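Local coordinates for sensor protein KdpD (Escherichia coli, PDB 4Y2F) that probably senses potassium limitation as a membrane histidine kinase that autophosphorylates and passes the phosphate to its response regulator, at residues A[56-60]-A[102-106]. Numbering follows the deposited sequence.
Sequences GMTPW and VVVEP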
loop_
_atom_site.group_PDB
_atom_site.type_symbol
_atom_site.label_atom_id
_atom_site.label_comp_id
_atom_site.label_asym_id
_atom_site.label_seq_id
_atom_site.Cartn_x
_atom_site.Cartn_y
_atom_site.Cartn_z
ATOM N N GLY A 56 -15.590 20.833 -13.793
ATOM C CA GLY A 56 -14.609 20.177 -14.622
ATOM C C GLY A 56 -14.814 18.684 -14.796
ATOM O O GLY A 56 -14.246 18.108 -15.726
ATOM N N MET A 57 -15.587 18.037 -13.922
ATOM C CA MET A 57 -15.934 16.633 -14.100
ATOM C C MET A 57 -17.336 16.472 -14.676
ATOM O O MET A 57 -18.258 17.218 -14.340
ATOM C CB MET A 57 -15.851 15.851 -12.786
ATOM C CG MET A 57 -14.415 15.621 -12.359
ATOM S SD MET A 57 -14.260 14.649 -10.852
ATOM C CE MET A 57 -14.331 12.976 -11.501
ATOM N N THR A 58 -17.489 15.470 -15.520
ATOM C CA THR A 58 -18.810 15.138 -16.027
ATOM C C THR A 58 -19.594 14.450 -14.911
ATOM O O THR A 58 -19.023 13.699 -14.119
ATOM C CB THR A 58 -18.685 14.194 -17.226
ATOM O OG1 THR A 58 -17.633 14.638 -18.085
ATOM C CG2 THR A 58 -19.974 14.191 -18.033
ATOM N N PRO A 59 -20.902 14.702 -14.802
ATOM C CA PRO A 59 -21.679 14.040 -13.745
ATOM C C PRO A 59 -21.734 12.534 -13.949
ATOM O O PRO A 59 -21.962 12.050 -15.061
ATOM C CB PRO A 59 -23.078 14.648 -13.887
ATOM C CG PRO A 59 -22.912 15.869 -14.677
ATOM C CD PRO A 59 -21.665 15.749 -15.498
ATOM N N TRP A 60 -21.547 11.798 -12.865
ATOM C CA TRP A 60 -21.682 10.347 -12.868
ATOM C C TRP A 60 -23.008 9.964 -12.232
ATOM O O TRP A 60 -23.701 10.788 -11.629
ATOM C CB TRP A 60 -20.529 9.680 -12.116
ATOM C CG TRP A 60 -20.414 10.138 -10.712
ATOM C CD1 TRP A 60 -21.061 9.630 -9.621
ATOM C CD2 TRP A 60 -19.610 11.212 -10.240
ATOM N NE1 TRP A 60 -20.700 10.324 -8.495
ATOM C CE2 TRP A 60 -19.810 11.304 -8.847
ATOM C CE3 TRP A 60 -18.727 12.106 -10.854
ATOM C CZ2 TRP A 60 -19.164 12.254 -8.058
ATOM C CZ3 TRP A 60 -18.071 13.037 -10.064
ATOM C CH2 TRP A 60 -18.296 13.106 -8.682
ATOM N N VAL A 102 -13.260 6.104 -5.767
ATOM C CA VAL A 102 -12.730 7.233 -6.519
ATOM C C VAL A 102 -13.316 7.187 -7.926
ATOM O O VAL A 102 -13.369 6.120 -8.559
ATOM C CB VAL A 102 -11.189 7.296 -6.489
ATOM C CG1 VAL A 102 -10.566 6.064 -7.149
ATOM C CG2 VAL A 102 -10.678 8.601 -7.109
ATOM N N VAL A 103 -13.820 8.322 -8.377
ATOM C CA VAL A 103 -14.246 8.500 -9.762
ATOM C C VAL A 103 -13.088 9.192 -10.472
ATOM O O VAL A 103 -12.602 10.232 -10.005
ATOM C CB VAL A 103 -15.527 9.343 -9.850
ATOM C CG1 VAL A 103 -15.960 9.469 -11.313
ATOM C CG2 VAL A 103 -16.644 8.707 -9.022
ATOM N N VAL A 104 -12.613 8.594 -11.566
ATOM C CA VAL A 104 -11.452 9.094 -12.307
ATOM C C VAL A 104 -11.886 9.404 -13.736
ATOM O O VAL A 104 -12.283 8.488 -14.469
ATOM C CB VAL A 104 -10.301 8.075 -12.308
ATOM C CG1 VAL A 104 -9.105 8.639 -13.033
ATOM C CG2 VAL A 104 -9.923 7.680 -10.873
ATOM N N GLU A 105 -11.766 10.670 -14.132
ATOM C CA GLU A 105 -12.120 11.104 -15.483
ATOM C C GLU A 105 -10.874 11.642 -16.174
ATOM O O GLU A 105 -10.454 12.771 -15.890
ATOM C CB GLU A 105 -13.206 12.176 -15.435
ATOM C CG GLU A 105 -13.732 12.470 -16.825
ATOM C CD GLU A 105 -14.793 13.545 -16.834
ATOM O OE1 GLU A 105 -15.245 13.967 -15.744
ATOM O OE2 GLU A 105 -15.165 13.986 -17.946
ATOM N N PRO A 106 -10.258 10.882 -17.076
ATOM C CA PRO A 106 -8.991 11.322 -17.674
ATOM C C PRO A 106 -9.210 12.290 -18.823
ATOM O O PRO A 106 -10.241 12.279 -19.497
ATOM C CB PRO A 106 -8.416 10.009 -18.211
ATOM C CG PRO A 106 -9.623 9.217 -18.612
ATOM C CD PRO A 106 -10.666 9.544 -17.557
HETATM O O HOH W 1 -15.129 16.898 -17.943
HETATM O O HOH W 2 -16.647 12.247 -14.041
#
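E105 and T58 give a compact instance of a carboxylate tying an irregular loop to a strand by both its oxygens. The E105 chain runs fully extended, CG anti to the backbone N (chi1 -171°), which carries the carboxylate out from strand 97-106 to the loop backbone. There T58 N donates to the syn lone pair of E105 OE1 at 2.7 Å, nearly straight at 161°. T58 OG1 donates to E105 OE2 at 2.6 Å, also from the syn side but 32° out of the carboxylate plane. Amide and hydroxyl of one residue thus fix the rotation of the group. Two waters extend the grip: one donates to G56 O and E105 OE2, the other to T58 O and, at 2.8 Å, to E105 OE1.

Beside this polar end lies an apolar one. The M57 side chain runs antiparallel to that of E105, then bends at chi3, bringing M57 CE within 3.9 Å of V103 CG1. The two methyls of V103 divide the W60 indole: CG2 sits over one face, 4.1 Å from the centroid of the five-membered ring in a CH-pi contact, and CG1 approaches CE3. Q38 and L40 of the adjacent strand 35-42 also touch W60, so the loop before helix 62-71 is laid against the central antiparallel sheet of the GAF fold.

Were E105 replaced by alanine, T58 N and OG1 would probably lose the acceptors described here, both waters would lose one of theirs, and the loop would be freer to shift. With four donors around it, the carboxylate is likely to be stabilised as the anion, its charge met by neutral groups alone within this contact.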